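Local coordinates for acetyl-CoA acetyltransferase (Mycobacterium smegmatis, PDB 4EGV), which probably acts as an acyltransferase of the thiolase family, being a monomeric thiolase-like protein of type 1 with an additional C-terminal domain, at residues I22-Q27 with H386-V392; W293-G298 with I419-A425. All coordinates share one frame; numbering follows the deposited sequence.

Contact 1. Residues I22-Q27 with H386-V392; sequences IVGVGQ and HGIAEAV
The carboxamide of Gln27 lies between two groups of helix 383-397: the imidazole of His386, which it meets at the ring's edge, and the carboxylate of Glu390. The amide plane stands 53° from the ring and 66° from the carboxylate, so neither encounter is a flat stack. Gln27 gets there on an extended side chain, whereas the Glu390 chain, starting away from the strand, folds back by a bend at chi2 (-45°). Two residues earlier in the strand, Val25 sits directly on Ala389, with Val25 CB 3.8 Å from Ala389 CB; at this small residue the axes of the two segments come within 8.1 Å of each other. With CG1 anti to its carbonyl carbon, Val25 also reaches Val392, CG1 to CG1 at 3.6 Å. Ile22 completes the apolar row through its CG2, 3.9 Å from Val392 CG2, while its CD1 crosses the CG2 branch of Ile388. A classic bulge, in which Val23 and Gly24 both face Leu276, explains the uneven spacing: the extra residue lets Ile22, Val25 and Gln27 all turn the same way. The result illustrates a helix packed across a sheet strand in a buried contact, running obliquely against it, as in the layered alpha/beta architecture of the thiolase fold.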
ATOM      1  N   ILE A  22      18.386  -3.246  10.134  1.00 35.57           N
ATOM      2  CA  ILE A  22      18.599  -2.426   8.939  1.00 34.85           C
ATOM      3  C   ILE A  22      19.776  -1.458   9.134  1.00 33.97           C
ATOM      4  O   ILE A  22      19.754  -0.654  10.090  1.00 32.98           O
ATOM      5  CB  ILE A  22      17.338  -1.702   8.483  1.00 34.71           C
ATOM      6  CG1 ILE A  22      16.309  -2.731   8.070  1.00 33.79           C
ATOM      7  CG2 ILE A  22      17.647  -0.753   7.325  1.00 34.63           C
ATOM      8  CD1 ILE A  22      15.039  -2.135   7.563  1.00 33.59           C
ATOM      9  N   VAL A  23      20.800  -1.597   8.270  1.00 32.92           N
ATOM     10  CA  VAL A  23      22.034  -0.808   8.399  1.00 32.68           C
ATOM     11  C   VAL A  23      22.247   0.301   7.381  1.00 32.33           C
ATOM     12  O   VAL A  23      22.906   1.289   7.698  1.00 31.99           O
ATOM     13  CB  VAL A  23      23.309  -1.627   8.566  1.00 32.68           C
ATOM     14  CG1 VAL A  23      23.167  -2.498   9.763  1.00 32.46           C
ATOM     15  CG2 VAL A  23      23.629  -2.410   7.321  1.00 31.82           C
ATOM     16  N   GLY A  24      21.661   0.152   6.189  1.00 31.23           N
ATOM     17  CA  GLY A  24      21.816   1.133   5.146  1.00 30.21           C
ATOM     18  C   GLY A  24      20.553   1.280   4.351  1.00 29.69           C
ATOM     19  O   GLY A  24      19.925   0.291   3.997  1.00 29.39           O
ATOM     20  N   VAL A  25      20.174   2.520   4.071  1.00 28.89           N
ATOM     21  CA  VAL A  25      18.987   2.785   3.256  1.00 28.13           C
ATOM     22  C   VAL A  25      19.370   3.707   2.088  1.00 27.94           C
ATOM     23  O   VAL A  25      20.273   4.549   2.193  1.00 27.46           O
ATOM     24  CB  VAL A  25      17.773   3.341   4.111  1.00 28.16           C
ATOM     25  CG1 VAL A  25      17.315   2.326   5.106  1.00 26.86           C
ATOM     26  CG2 VAL A  25      18.079   4.624   4.803  1.00 27.01           C
ATOM     27  N   GLY A  26      18.712   3.555   0.958  1.00 27.67           N
ATOM     28  CA  GLY A  26      19.084   4.388  -0.154  1.00 27.52           C
ATOM     29  C   GLY A  26      17.931   4.824  -0.961  1.00 27.44           C
ATOM     30  O   GLY A  26      17.090   4.042  -1.266  1.00 26.83           O
ATOM     31  N   GLN A  27      17.911   6.095  -1.315  1.00 28.11           N
ATOM     32  CA  GLN A  27      16.910   6.603  -2.261  1.00 28.11           C
ATOM     33  C   GLN A  27      17.537   7.316  -3.450  1.00 28.01           C
ATOM     34  O   GLN A  27      18.584   7.856  -3.331  1.00 27.74           O
ATOM     35  CB  GLN A  27      15.951   7.522  -1.531  1.00 27.69           C
ATOM     36  CG  GLN A  27      14.935   6.780  -0.769  1.00 27.27           C
ATOM     37  CD  GLN A  27      14.101   7.677   0.053  1.00 27.51           C
ATOM     38  OE1 GLN A  27      14.517   8.118   1.136  1.00 27.45           O
ATOM     39  NE2 GLN A  27      12.892   7.960  -0.429  1.00 27.00           N
ATOM     40  N   HIS A 386      10.508   3.443  -0.012  1.00 28.71           N
ATOM     41  CA  HIS A 386      10.771   4.813   0.329  1.00 27.69           C
ATOM     42  C   HIS A 386      10.279   5.175   1.765  1.00 26.38           C
ATOM     43  O   HIS A 386      10.949   5.878   2.491  1.00 24.37           O
ATOM     44  CB  HIS A 386      10.138   5.708  -0.747  1.00 27.56           C
ATOM     45  CG  HIS A 386      10.789   5.555  -2.085  1.00 28.22           C
ATOM     46  ND1 HIS A 386      11.986   6.162  -2.395  1.00 27.50           N
ATOM     47  CD2 HIS A 386      10.434   4.831  -3.175  1.00 26.95           C
ATOM     48  CE1 HIS A 386      12.330   5.840  -3.623  1.00 26.25           C
ATOM     49  NE2 HIS A 386      11.403   5.041  -4.118  1.00 25.49           N
ATOM     50  N   GLY A 387       9.099   4.670   2.116  1.00 25.74           N
ATOM     51  CA  GLY A 387       8.554   4.697   3.453  1.00 25.68           C
ATOM     52  C   GLY A 387       9.479   4.128   4.509  1.00 25.64           C
ATOM     53  O   GLY A 387       9.773   4.793   5.497  1.00 24.72           O
ATOM     54  N   ILE A 388       9.935   2.904   4.277  1.00 25.35           N
ATOM     55  CA  ILE A 388      10.916   2.256   5.120  1.00 25.89           C
ATOM     56  C   ILE A 388      12.209   3.059   5.244  1.00 26.94           C
ATOM     57  O   ILE A 388      12.758   3.202   6.342  1.00 27.17           O
ATOM     58  CB  ILE A 388      11.193   0.805   4.674  1.00 25.48           C
ATOM     59  CG1 ILE A 388       9.895   0.007   4.710  1.00 25.71           C
ATOM     60  CG2 ILE A 388      12.240   0.150   5.533  1.00 22.50           C
ATOM     61  CD1 ILE A 388       9.945  -1.404   4.117  1.00 23.49           C
ATOM     62  N   ALA A 389      12.707   3.570   4.131  1.00 27.79           N
ATOM     63  CA  ALA A 389      13.908   4.374   4.178  1.00 28.91           C
ATOM     64  C   ALA A 389      13.694   5.628   5.042  1.00 29.75           C
ATOM     65  O   ALA A 389      14.505   5.904   5.888  1.00 29.58           O
ATOM     66  CB  ALA A 389      14.424   4.701   2.796  1.00 28.05           C
ATOM     67  N   GLU A 390      12.589   6.332   4.861  1.00 31.05           N
ATOM     68  CA  GLU A 390      12.295   7.521   5.650  1.00 33.09           C
ATOM     69  C   GLU A 390      12.098   7.217   7.141  1.00 33.20           C
ATOM     70  O   GLU A 390      12.569   7.982   7.987  1.00 32.44           O
ATOM     71  CB  GLU A 390      11.079   8.302   5.126  1.00 33.44           C
ATOM     72  CG  GLU A 390      11.269   9.117   3.881  1.00 37.62           C
ATOM     73  CD  GLU A 390      12.544   9.968   3.818  1.00 43.17           C
ATOM     74  OE1 GLU A 390      13.180  10.260   4.868  1.00 45.28           O
ATOM     75  OE2 GLU A 390      12.910  10.354   2.673  1.00 43.27           O
ATOM     76  N   ALA A 391      11.386   6.122   7.430  1.00 33.62           N
ATOM     77  CA  ALA A 391      11.248   5.564   8.781  1.00 33.71           C
ATOM     78  C   ALA A 391      12.556   5.316   9.448  1.00 34.05           C
ATOM     79  O   ALA A 391      12.738   5.727  10.563  1.00 33.76           O
ATOM     80  CB  ALA A 391      10.454   4.294   8.777  1.00 33.30           C
ATOM     81  N   VAL A 392      13.457   4.630   8.760  1.00 35.13           N
ATOM     82  CA  VAL A 392      14.793   4.314   9.279  1.00 36.13           C
ATOM     83  C   VAL A 392      15.650   5.547   9.571  1.00 37.53           C
ATOM     84  O   VAL A 392      16.294   5.572  10.565  1.00 37.58           O
ATOM     85  CB  VAL A 392      15.559   3.328   8.336  1.00 36.08           C
ATOM     86  CG1 VAL A 392      17.027   3.435   8.514  1.00 34.57           C
ATOM     87  CG2 VAL A 392      15.118   1.898   8.546  1.00 34.42           C
TER

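Contact 2. Residues W293-G298 with I419-A425; sequences WVYLRG and IYSTEPA
Arg297 and Tyr295, followed by Ile419, bury more surface here than any other residue of this antiparallel strand pair, which carries a classic beta bulge where Arg297 and Gly298 both face Ile419. Tyr295 is fixed at its backbone by the hydrogen-bonded pair with Ser421, its N giving to Ser421 O at 2.8 Å and its O accepting from Ser421 N. Its ring extends beyond the strand pair to meet the loop: Pro424 CA lies over the ring's centre, 3.6 Å from the centroid, in a nearly perpendicular CH-pi contact, and Ser421 O sits at the ring edge. Beside it Arg297 folds back through bends at chi2 and chi3 (-75° and -62°), which bring its guanidinium against the same loop. Ala425 CB lies over one face of that group, offset toward its rim, and NH1 donates to Glu423 O at 2.9 Å while forming a weak, long salt bridge with Glu423 OE2. Ser421 OG accepts from Glu423 N, forming an ST turn, and also hydrogen-bonds to Gln401 O. Ile419 serves the bulge with both backbone groups: its O accepts from Gly298 N and, weakly, from Arg297 N, and its N bonds to Gly298 O at 2.9 Å. On the face opposite Tyr295 and Ile419, Leu296 CD1 rests over the Tyr420 ring, 4.0 Å from its centroid.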
ATOM      1  N   TRP A 293      22.263   1.250  13.293  1.00 43.14           N
ATOM      2  CA  TRP A 293      21.386   0.103  13.426  1.00 42.14           C
ATOM      3  C   TRP A 293      19.948   0.463  13.827  1.00 41.24           C
ATOM      4  O   TRP A 293      19.704   1.170  14.809  1.00 41.11           O
ATOM      5  CB  TRP A 293      21.919  -0.864  14.464  1.00 42.08           C
ATOM      6  CG  TRP A 293      23.282  -1.285  14.301  1.00 42.48           C
ATOM      7  CD1 TRP A 293      24.155  -0.870  13.367  1.00 42.59           C
ATOM      8  CD2 TRP A 293      23.980  -2.216  15.128  1.00 44.04           C
ATOM      9  NE1 TRP A 293      25.367  -1.481  13.545  1.00 42.58           N
ATOM     10  CE2 TRP A 293      25.289  -2.313  14.625  1.00 43.97           C
ATOM     11  CE3 TRP A 293      23.621  -2.993  16.241  1.00 44.24           C
ATOM     12  CZ2 TRP A 293      26.250  -3.139  15.197  1.00 44.26           C
ATOM     13  CZ3 TRP A 293      24.562  -3.813  16.801  1.00 43.96           C
ATOM     14  CH2 TRP A 293      25.865  -3.891  16.270  1.00 45.02           C
ATOM     15  N   VAL A 294      19.012  -0.078  13.060  1.00 39.93           N
ATOM     16  CA  VAL A 294      17.588  -0.012  13.340  1.00 38.18           C
ATOM     17  C   VAL A 294      16.991  -1.435  13.366  1.00 37.40           C
ATOM     18  O   VAL A 294      17.230  -2.253  12.496  1.00 36.86           O
ATOM     19  CB  VAL A 294      16.902   0.888  12.309  1.00 37.95           C
ATOM     20  CG1 VAL A 294      15.486   1.049  12.604  1.00 36.29           C
ATOM     21  CG2 VAL A 294      17.569   2.227  12.301  1.00 37.04           C
ATOM     22  N   TYR A 295      16.208  -1.720  14.392  1.00 37.22           N
ATOM     23  CA  TYR A 295      15.528  -3.016  14.555  1.00 36.59           C
ATOM     24  C   TYR A 295      14.123  -3.031  13.968  1.00 36.04           C
ATOM     25  O   TYR A 295      13.393  -2.079  14.020  1.00 34.99           O
ATOM     26  CB  TYR A 295      15.489  -3.415  16.041  1.00 36.66           C
ATOM     27  CG  TYR A 295      16.848  -3.453  16.655  1.00 36.13           C
ATOM     28  CD1 TYR A 295      17.478  -4.659  16.849  1.00 35.42           C
ATOM     29  CD2 TYR A 295      17.526  -2.281  16.991  1.00 35.74           C
ATOM     30  CE1 TYR A 295      18.740  -4.735  17.385  1.00 36.43           C
ATOM     31  CE2 TYR A 295      18.782  -2.335  17.505  1.00 36.34           C
ATOM     32  CZ  TYR A 295      19.399  -3.585  17.714  1.00 37.40           C
ATOM     33  OH  TYR A 295      20.677  -3.689  18.245  1.00 36.68           O
ATOM     34  N   LEU A 296      13.766  -4.139  13.370  1.00 36.68           N
ATOM     35  CA  LEU A 296      12.409  -4.346  12.971  1.00 37.31           C
ATOM     36  C   LEU A 296      11.683  -4.980  14.173  1.00 37.63           C
ATOM     37  O   LEU A 296      11.660  -6.179  14.355  1.00 37.15           O
ATOM     38  CB  LEU A 296      12.366  -5.193  11.699  1.00 37.02           C
ATOM     39  CG  LEU A 296      10.997  -5.593  11.157  1.00 37.36           C
ATOM     40  CD1 LEU A 296      10.055  -4.432  11.006  1.00 36.89           C
ATOM     41  CD2 LEU A 296      11.185  -6.319   9.847  1.00 37.06           C
ATOM     42  N   ARG A 297      11.109  -4.135  15.000  1.00 38.36           N
ATOM     43  CA  ARG A 297      10.542  -4.569  16.245  1.00 40.00           C
ATOM     44  C   ARG A 297       9.209  -5.262  16.096  1.00 39.92           C
ATOM     45  O   ARG A 297       8.989  -6.278  16.706  1.00 39.54           O
ATOM     46  CB  ARG A 297      10.471  -3.425  17.249  1.00 40.42           C
ATOM     47  CG  ARG A 297      11.835  -3.005  17.776  1.00 43.13           C
ATOM     48  CD  ARG A 297      12.405  -4.002  18.807  1.00 48.48           C
ATOM     49  NE  ARG A 297      11.585  -4.142  20.016  1.00 50.70           N
ATOM     50  CZ  ARG A 297      11.666  -3.357  21.093  1.00 51.22           C
ATOM     51  NH1 ARG A 297      12.527  -2.361  21.162  1.00 51.94           N
ATOM     52  NH2 ARG A 297      10.868  -3.562  22.121  1.00 50.90           N
ATOM     53  N   GLY A 298       8.335  -4.738  15.258  1.00 40.43           N
ATOM     54  CA  GLY A 298       7.082  -5.412  14.996  1.00 40.51           C
ATOM     55  C   GLY A 298       6.822  -5.661  13.543  1.00 40.48           C
ATOM     56  O   GLY A 298       7.343  -4.987  12.674  1.00 40.41           O
ATOM     57  N   ILE A 419       7.364  -2.135  12.210  1.00 30.87           N
ATOM     58  CA  ILE A 419       7.613  -1.119  13.200  1.00 31.51           C
ATOM     59  C   ILE A 419       9.091  -1.144  13.456  1.00 31.83           C
ATOM     60  O   ILE A 419       9.648  -2.177  13.696  1.00 31.41           O
ATOM     61  CB  ILE A 419       6.810  -1.344  14.503  1.00 31.91           C
ATOM     62  CG1 ILE A 419       5.303  -1.388  14.190  1.00 31.64           C
ATOM     63  CG2 ILE A 419       7.159  -0.269  15.510  1.00 31.95           C
ATOM     64  CD1 ILE A 419       4.383  -1.519  15.359  1.00 29.45           C
ATOM     65  N   TYR A 420       9.699   0.032  13.381  1.00 33.15           N
ATOM     66  CA  TYR A 420      11.144   0.245  13.479  1.00 34.26           C
ATOM     67  C   TYR A 420      11.539   1.125  14.686  1.00 35.55           C
ATOM     68  O   TYR A 420      10.785   2.014  15.081  1.00 35.13           O
ATOM     69  CB  TYR A 420      11.620   0.890  12.179  1.00 33.94           C
ATOM     70  CG  TYR A 420      11.298   0.068  10.967  1.00 32.83           C
ATOM     71  CD1 TYR A 420      12.167  -0.906  10.545  1.00 31.77           C
ATOM     72  CD2 TYR A 420      10.134   0.247  10.257  1.00 30.95           C
ATOM     73  CE1 TYR A 420      11.875  -1.694   9.453  1.00 31.75           C
ATOM     74  CE2 TYR A 420       9.850  -0.524   9.180  1.00 29.18           C
ATOM     75  CZ  TYR A 420      10.726  -1.502   8.784  1.00 30.09           C
ATOM     76  OH  TYR A 420      10.487  -2.282   7.680  1.00 27.41           O
ATOM     77  N   SER A 421      12.711   0.846  15.258  1.00 37.40           N
ATOM     78  CA  SER A 421      13.302   1.586  16.391  1.00 38.97           C
ATOM     79  C   SER A 421      14.785   1.269  16.581  1.00 40.32           C
ATOM     80  O   SER A 421      15.261   0.204  16.221  1.00 40.08           O
ATOM     81  CB  SER A 421      12.598   1.247  17.691  1.00 39.05           C
ATOM     82  OG  SER A 421      13.127   2.003  18.735  1.00 37.95           O
ATOM     83  N   THR A 422      15.511   2.196  17.179  1.00 42.25           N
ATOM     84  CA  THR A 422      16.906   1.966  17.553  1.00 44.07           C
ATOM     85  C   THR A 422      17.063   1.131  18.827  1.00 45.23           C
ATOM     86  O   THR A 422      18.129   0.564  19.080  1.00 44.73           O
ATOM     87  CB  THR A 422      17.652   3.278  17.774  1.00 44.09           C
ATOM     88  OG1 THR A 422      16.855   4.151  18.576  1.00 44.87           O
ATOM     89  CG2 THR A 422      17.990   3.936  16.450  1.00 43.90           C
ATOM     90  N   GLU A 423      15.993   1.078  19.622  1.00 47.28           N
ATOM     91  CA  GLU A 423      15.930   0.322  20.876  1.00 49.44           C
ATOM     92  C   GLU A 423      16.042  -1.198  20.607  1.00 49.51           C
ATOM     93  O   GLU A 423      15.167  -1.773  19.986  1.00 48.85           O
ATOM     94  CB  GLU A 423      14.659   0.692  21.671  1.00 50.01           C
ATOM     95  CG  GLU A 423      14.686   0.358  23.187  1.00 54.02           C
ATOM     96  CD  GLU A 423      13.274   0.362  23.842  1.00 59.53           C
ATOM     97  OE1 GLU A 423      12.722   1.473  24.094  1.00 60.52           O
ATOM     98  OE2 GLU A 423      12.720  -0.741  24.109  1.00 59.64           O
ATOM     99  N   PRO A 424      17.051  -1.879  21.105  1.00 50.28           N
ATOM    100  CA  PRO A 424      17.342  -3.236  20.671  1.00 50.94           C
ATOM    101  C   PRO A 424      16.483  -4.343  21.237  1.00 51.68           C
ATOM    102  O   PRO A 424      16.058  -4.291  22.344  1.00 51.14           O
ATOM    103  CB  PRO A 424      18.771  -3.414  21.153  1.00 50.73           C
ATOM    104  CG  PRO A 424      19.256  -2.118  21.349  1.00 50.49           C
ATOM    105  CD  PRO A 424      18.170  -1.354  21.864  1.00 50.04           C
ATOM    106  N   ALA A 425      16.249  -5.379  20.475  1.00 53.53           N
ATOM    107  CA  ALA A 425      15.593  -6.537  21.030  1.00 55.02           C
ATOM    108  C   ALA A 425      15.803  -7.721  20.178  1.00 55.44           C
ATOM    109  O   ALA A 425      16.242  -7.604  19.077  1.00 56.00           O
ATOM    110  CB  ALA A 425      14.164  -6.312  21.194  1.00 56.11           C
TER

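The segments alternate along the chain, 22-27, 293-298, 386-392 and 419-425, so the two contacts interleave in sequence. Their centres are about 13 Å apart, and both contacts involve the same mixed sheet, where strand 20-29 neighbours strand 294-303, which in turn neighbours strand 414-421. Contact 2 is thus a seam within the sheet, whereas contact 1 stacks helix 383-397 onto it. The two join where Ile22 N probably hydrogen-bonds to Val294 O (2.8 Å) and where Tyr420 packs against both Ile22 and Ile388. Strands distant in sequence are thereby united with helix 383-397 in one thiolase-fold core.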